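Local structure of uncharacterized protein (Pyrococcus furiosus, 4XLZ) at residues Lys32-Ile37 / Glu58-Ile63; Asn26-Ala31 / Val184-Leu189. The protein is an N,N'-diacetylchitobiose deacetylase of carbohydrate esterase family 14, and probably removes an acetyl group from the amino sugar with the help of a bound metal ion. One frame throughout, in Å; residues are numbered along the deposited sequence.

Contact 1: residues Lys32-Ile37 / Glu58-Ile63; sequences KKVICI and EGVEVI
Strands 33-38 and 61-68 are neighbours in the parallel sheet of this Rossmann-like deacetylase fold, and helix 43-57 joins them in a beta-alpha-beta crossover. Lys33, Val34 and Ile35 pair with Glu61, Val62 and Ile63. Glu61 N binds Lys32 O at 2.9 Å. Val34 then uses both its polar backbone atoms, N to Glu61 O and O to Ile63 N. Cys36 N closes the run on Ile63 O at 2.8 Å. Carbonyls of Glu61 and Ile63 also receive CA-H contacts from Lys33 and Ile35.

On one face, Val34 CG2 meets Val62 CG2 at 3.9 Å. Cys36 SG lies 3.7 Å from Val62 CG1, and helix 43-57 covers this side through Met48 and Leu55. On the other face, Lys33 and Glu61 run side by side in the same direction. Lys33 CG lies opposite the backbone N (chi1 177°) and the chain stays extended through chi2, which lays CD on Ile63 CD1 at 3.6 Å. The bend at chi3 then turns Lys33 CE to within 3.5 Å of Glu61 OE1. Lys33 NZ stays 4.4 Å from Glu61 OE1, beyond a salt bridge, and pairs instead with Glu131 of helix 118-131. A water donates to both Glu61 OE1 and Lys32 O. Gly59 ends helix 43-57 in a Schellman motif, with positive phi.

The lysine therefore acts in two ways: its aliphatic part covers Ile63, while its ammonium group is salt-bridged to Glu131 with the Glu61 carboxylate farther off; both would be expected to favour its charged form.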
loop_
_atom_site.group_PDB
_atom_site.type_symbol
_atom_site.label_atom_id
_atom_site.label_comp_id
_atom_site.label_asym_id
_atom_site.label_seq_id
_atom_site.Cartn_x
_atom_site.Cartn_y
_atom_site.Cartn_z
ATOM N N LYS A 32 -21.659 -20.650 -25.206
ATOM C CA LYS A 32 -20.928 -21.896 -25.256
ATOM C C LYS A 32 -20.028 -22.128 -24.010
ATOM O O LYS A 32 -19.781 -23.263 -23.599
ATOM C CB LYS A 32 -20.088 -22.065 -26.540
ATOM C CG LYS A 32 -21.045 -22.105 -27.824
ATOM C CD LYS A 32 -20.623 -23.176 -28.934
ATOM C CE LYS A 32 -19.561 -22.715 -29.973
ATOM N NZ LYS A 32 -19.907 -21.356 -30.554
ATOM N N LYS A 33 -19.499 -20.991 -23.440
ATOM C CA LYS A 33 -18.540 -21.148 -22.339
ATOM C C LYS A 33 -18.837 -19.894 -21.464
ATOM O O LYS A 33 -18.818 -18.778 -22.016
ATOM C CB LYS A 33 -17.108 -21.165 -22.842
ATOM C CG LYS A 33 -16.132 -21.262 -21.655
ATOM C CD LYS A 33 -14.621 -21.125 -21.934
ATOM C CE LYS A 33 -14.149 -22.235 -22.923
ATOM N NZ LYS A 33 -12.697 -22.042 -23.262
ATOM N N VAL A 34 -19.028 -20.128 -20.175
ATOM C CA VAL A 34 -19.207 -18.962 -19.232
ATOM C C VAL A 34 -18.284 -19.219 -18.087
ATOM O O VAL A 34 -17.929 -20.322 -17.685
ATOM C CB VAL A 34 -20.661 -18.785 -18.782
ATOM C CG1 VAL A 34 -21.548 -18.596 -20.045
ATOM C CG2 VAL A 34 -21.133 -20.010 -17.940
ATOM N N ILE A 35 -17.880 -18.046 -17.462
ATOM C CA ILE A 35 -17.134 -18.100 -16.209
ATOM C C ILE A 35 -18.011 -17.517 -15.104
ATOM O O ILE A 35 -18.598 -16.420 -15.277
ATOM C CB ILE A 35 -15.833 -17.267 -16.326
ATOM C CG1 ILE A 35 -14.859 -18.074 -17.241
ATOM C CG2 ILE A 35 -15.225 -17.176 -14.948
ATOM C CD1 ILE A 35 -13.525 -17.376 -17.372
ATOM N N CYS A 36 -18.113 -18.303 -14.005
ATOM C CA CYS A 36 -18.828 -17.797 -12.844
ATOM C C CYS A 36 -17.830 -17.520 -11.777
ATOM O O CYS A 36 -17.060 -18.359 -11.349
ATOM C CB CYS A 36 -19.784 -18.908 -12.326
ATOM S SG CYS A 36 -21.029 -19.322 -13.663
ATOM N N ILE A 37 -17.773 -16.228 -11.385
ATOM C CA ILE A 37 -16.775 -15.742 -10.417
ATOM C C ILE A 37 -17.413 -15.645 -9.040
ATOM O O ILE A 37 -18.515 -14.979 -8.868
ATOM C CB ILE A 37 -16.340 -14.342 -10.866
ATOM C CG1 ILE A 37 -15.672 -14.536 -12.289
ATOM C CG2 ILE A 37 -15.193 -13.894 -9.887
ATOM C CD1 ILE A 37 -15.064 -13.159 -12.821
ATOM N N GLU A 58 -27.642 -27.904 -20.828
ATOM C CA GLU A 58 -27.689 -27.464 -22.259
ATOM C C GLU A 58 -26.359 -27.563 -22.974
ATOM O O GLU A 58 -26.285 -27.220 -24.136
ATOM C CB GLU A 58 -28.212 -26.034 -22.355
ATOM C CG GLU A 58 -29.652 -25.946 -21.984
ATOM C CD GLU A 58 -30.500 -26.887 -22.872
ATOM O OE1 GLU A 58 -30.376 -26.802 -24.121
ATOM O OE2 GLU A 58 -31.208 -27.748 -22.299
ATOM N N GLY A 59 -25.304 -28.043 -22.318
ATOM C CA GLY A 59 -24.027 -28.251 -22.958
ATOM C C GLY A 59 -23.089 -27.034 -22.918
ATOM O O GLY A 59 -22.011 -27.060 -23.542
ATOM N N VAL A 60 -23.528 -26.031 -22.142
ATOM C CA VAL A 60 -22.586 -24.858 -21.867
ATOM C C VAL A 60 -21.478 -25.334 -20.934
ATOM O O VAL A 60 -21.726 -26.009 -19.942
ATOM C CB VAL A 60 -23.399 -23.746 -21.259
ATOM C CG1 VAL A 60 -22.460 -22.445 -21.113
ATOM C CG2 VAL A 60 -24.513 -23.261 -22.166
ATOM N N GLU A 61 -20.224 -24.971 -21.236
ATOM C CA GLU A 61 -19.087 -25.225 -20.383
ATOM C C GLU A 61 -18.994 -24.099 -19.313
ATOM O O GLU A 61 -18.929 -22.950 -19.698
ATOM C CB GLU A 61 -17.760 -25.210 -21.202
ATOM C CG GLU A 61 -16.585 -25.580 -20.410
ATOM C CD GLU A 61 -15.266 -25.597 -21.175
ATOM O OE1 GLU A 61 -15.364 -25.430 -22.417
ATOM O OE2 GLU A 61 -14.221 -25.784 -20.536
ATOM N N VAL A 62 -19.265 -24.522 -18.089
ATOM C CA VAL A 62 -19.267 -23.544 -16.938
ATOM C C VAL A 62 -18.018 -23.799 -16.195
ATOM O O VAL A 62 -17.623 -24.875 -15.762
ATOM C CB VAL A 62 -20.481 -23.780 -15.984
ATOM C CG1 VAL A 62 -20.338 -22.765 -14.843
ATOM C CG2 VAL A 62 -21.819 -23.626 -16.712
ATOM N N ILE A 63 -17.238 -22.655 -16.061
ATOM C CA ILE A 63 -15.950 -22.654 -15.321
ATOM C C ILE A 63 -16.042 -21.675 -14.128
ATOM O O ILE A 63 -16.624 -20.629 -14.317
ATOM C CB ILE A 63 -14.830 -22.140 -16.313
ATOM C CG1 ILE A 63 -14.735 -23.184 -17.492
ATOM C CG2 ILE A 63 -13.490 -21.983 -15.568
ATOM C CD1 ILE A 63 -13.934 -22.531 -18.659
HETATM O O HOH W 1 -17.198 -24.803 -24.606
#

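Contact 2: residues Asn26-Ala31 / Val184-Leu189; sequences NPFEDA and VSFIAL
The rings of Phe28 and Phe186 lie nearly parallel, with 25° between their planes, but are slid so far apart that they barely overlap. Their centroids are 5.2 Å apart. The closest atoms are Phe28 CD1 and Phe186 CE2, at 3.5 Å, and Phe28 CD1 is almost as near to Phe186 CZ. Over one face of the Phe186 ring lies Pro27 O, 3.9 Å above the plane and offset toward the rim. Ala31 CB comes to the edge of that ring, 4.2 Å from Phe186 CE1. Ala188 CB approaches the Phe28 ring obliquely, 3.9 Å from Phe28 CE1.

Phe186 opens strand 186-190, the last strand of the parallel sheet within this chain. Its backbone hydrogen-bonds to Val136 of strand 135-139 and to Asp134 just before it. The partner segment is the loop leading into strand 33-38. Here two type I turns overlap, Asn26 to Glu29 and Phe28 to Ala31. Each is closed by a 3.2 Å bond, Glu29 N to Asn26 O and Ala31 N to Phe28 O. The turns bring Pro27 O, the Phe28 ring and Ala31 CB round a single aromatic ring. No hydrogen bond links the two segments.

Phe186 CG sits between the backbone N and the carbonyl carbon (chi1 65°), with the ring directed at the turns. A serine in its place would probably open a gap beside Phe28 and Ala31, leaving the turns to meet the strand mainly through Phe28 on Ala188. Phe28 has further aromatic neighbours, meeting the rings of Phe137, Tyr197 and Phe250 edge-to-face. Hexane-1,6-diol, probably from the crystallisation liquor, lies beside Phe186 and hydrogen-bonds to Val184 O and Ile187 N.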
loop_
_atom_site.group_PDB
_atom_site.type_symbol
_atom_site.label_atom_id
_atom_site.label_comp_id
_atom_site.label_asym_id
_atom_site.label_seq_id
_atom_site.Cartn_x
_atom_site.Cartn_y
_atom_site.Cartn_z
ATOM N N ASN A 26 -33.668 -13.723 -23.911
ATOM C CA ASN A 26 -33.025 -14.976 -23.523
ATOM C C ASN A 26 -31.516 -14.622 -23.547
ATOM O O ASN A 26 -30.833 -15.024 -24.452
ATOM C CB ASN A 26 -33.379 -16.079 -24.536
ATOM C CG ASN A 26 -33.595 -17.511 -23.886
ATOM O OD1 ASN A 26 -34.754 -17.985 -23.864
ATOM N ND2 ASN A 26 -32.494 -18.213 -23.391
ATOM N N PRO A 27 -31.045 -13.817 -22.573
ATOM C CA PRO A 27 -29.651 -13.339 -22.672
ATOM C C PRO A 27 -28.595 -14.418 -22.722
ATOM O O PRO A 27 -27.453 -14.101 -23.165
ATOM C CB PRO A 27 -29.506 -12.382 -21.509
ATOM C CG PRO A 27 -30.537 -12.875 -20.486
ATOM C CD PRO A 27 -31.666 -13.409 -21.292
ATOM N N PHE A 28 -28.876 -15.631 -22.243
ATOM C CA PHE A 28 -27.822 -16.688 -22.174
ATOM C C PHE A 28 -27.912 -17.714 -23.285
ATOM O O PHE A 28 -27.072 -18.617 -23.338
ATOM C CB PHE A 28 -27.848 -17.447 -20.838
ATOM C CG PHE A 28 -27.961 -16.535 -19.608
ATOM C CD1 PHE A 28 -27.422 -15.240 -19.602
ATOM C CD2 PHE A 28 -28.611 -17.017 -18.466
ATOM C CE1 PHE A 28 -27.499 -14.509 -18.464
ATOM C CE2 PHE A 28 -28.687 -16.263 -17.314
ATOM C CZ PHE A 28 -28.147 -14.983 -17.355
ATOM N N GLU A 29 -28.869 -17.492 -24.201
ATOM C CA GLU A 29 -29.163 -18.459 -25.246
ATOM C C GLU A 29 -27.969 -18.798 -26.150
ATOM O O GLU A 29 -27.837 -19.960 -26.536
ATOM C CB GLU A 29 -30.301 -17.879 -26.052
ATOM C CG GLU A 29 -30.438 -18.411 -27.438
ATOM C CD GLU A 29 -31.686 -17.825 -28.020
ATOM O OE1 GLU A 29 -32.722 -18.452 -27.716
ATOM O OE2 GLU A 29 -31.620 -16.697 -28.619
ATOM N N ASP A 30 -27.087 -17.851 -26.473
ATOM C CA ASP A 30 -26.011 -18.229 -27.398
ATOM C C ASP A 30 -24.677 -18.756 -26.734
ATOM O O ASP A 30 -23.710 -19.089 -27.436
ATOM C CB ASP A 30 -25.707 -17.071 -28.371
ATOM C CG ASP A 30 -26.892 -16.785 -29.348
ATOM O OD1 ASP A 30 -27.186 -15.569 -29.517
ATOM O OD2 ASP A 30 -27.520 -17.759 -29.880
ATOM N N ALA A 31 -24.676 -18.882 -25.406
ATOM C CA ALA A 31 -23.416 -19.076 -24.688
ATOM C C ALA A 31 -22.927 -20.497 -24.905
ATOM O O ALA A 31 -23.774 -21.449 -24.906
ATOM C CB ALA A 31 -23.646 -18.868 -23.226
ATOM N N VAL A 184 -15.688 -10.237 -24.027
ATOM C CA VAL A 184 -16.813 -11.066 -23.513
ATOM C C VAL A 184 -18.100 -10.531 -24.088
ATOM O O VAL A 184 -18.235 -9.352 -24.348
ATOM C CB VAL A 184 -16.766 -10.929 -21.955
ATOM C CG1 VAL A 184 -18.102 -11.412 -21.308
ATOM C CG2 VAL A 184 -15.521 -11.654 -21.390
ATOM N N SER A 185 -19.074 -11.404 -24.388
ATOM C CA SER A 185 -20.356 -10.914 -24.961
ATOM C C SER A 185 -21.397 -10.405 -23.923
ATOM O O SER A 185 -22.110 -9.450 -24.245
ATOM C CB SER A 185 -21.076 -12.044 -25.730
ATOM O OG SER A 185 -20.156 -12.338 -26.801
ATOM N N PHE A 186 -21.413 -11.013 -22.725
ATOM C CA PHE A 186 -22.314 -10.428 -21.674
ATOM C C PHE A 186 -21.693 -10.643 -20.307
ATOM O O PHE A 186 -20.962 -11.658 -20.047
ATOM C CB PHE A 186 -23.759 -11.094 -21.701
ATOM C CG PHE A 186 -23.766 -12.576 -21.332
ATOM C CD1 PHE A 186 -23.669 -13.554 -22.336
ATOM C CD2 PHE A 186 -23.993 -12.953 -19.940
ATOM C CE1 PHE A 186 -23.714 -14.915 -21.899
ATOM C CE2 PHE A 186 -24.020 -14.284 -19.546
ATOM C CZ PHE A 186 -23.914 -15.261 -20.537
ATOM N N ILE A 187 -22.102 -9.709 -19.455
ATOM C CA ILE A 187 -21.911 -9.891 -17.953
ATOM C C ILE A 187 -23.358 -10.097 -17.381
ATOM O O ILE A 187 -24.335 -9.410 -17.816
ATOM C CB ILE A 187 -21.377 -8.603 -17.388
ATOM C CG1 ILE A 187 -19.937 -8.530 -17.842
ATOM C CG2 ILE A 187 -21.404 -8.661 -15.811
ATOM C CD1 ILE A 187 -19.403 -7.045 -17.497
ATOM N N ALA A 188 -23.393 -10.971 -16.374
ATOM C CA ALA A 188 -24.658 -11.007 -15.609
ATOM C C ALA A 188 -24.313 -10.971 -14.138
ATOM O O ALA A 188 -23.489 -11.752 -13.688
ATOM C CB ALA A 188 -25.427 -12.371 -15.983
ATOM N N LEU A 189 -25.001 -10.082 -13.392
ATOM C CA LEU A 189 -24.670 -9.893 -11.946
ATOM C C LEU A 189 -25.715 -10.687 -11.152
ATOM O O LEU A 189 -26.930 -10.453 -11.296
ATOM C CB LEU A 189 -24.745 -8.418 -11.565
ATOM C CG LEU A 189 -23.713 -7.629 -12.444
ATOM C CD1 LEU A 189 -23.944 -6.178 -11.959
ATOM C CD2 LEU A 189 -22.277 -8.084 -12.199
#

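In the fold
After helix 8-19 the chain reaches the turns at 26-31, the first half of contact 2, and runs straight on into strand 33-38. Helix 43-57 then brings it back to 58-63, where contact 1 closes a short loop. Contact 2 closes only when strand 186-190 is reached, so its much longer loop encloses the first. Both contacts involve the five-stranded parallel sheet. Contact 1 joins strand 33-38 to 61-68; contact 2 ties the entry loop to strand 186-190, beyond strand 135-139. They also touch directly. Val60 CG2 packs against Ala31 O at 3.4 Å, and Val34 CG1 lies 4.1 Å from Phe186 CZ.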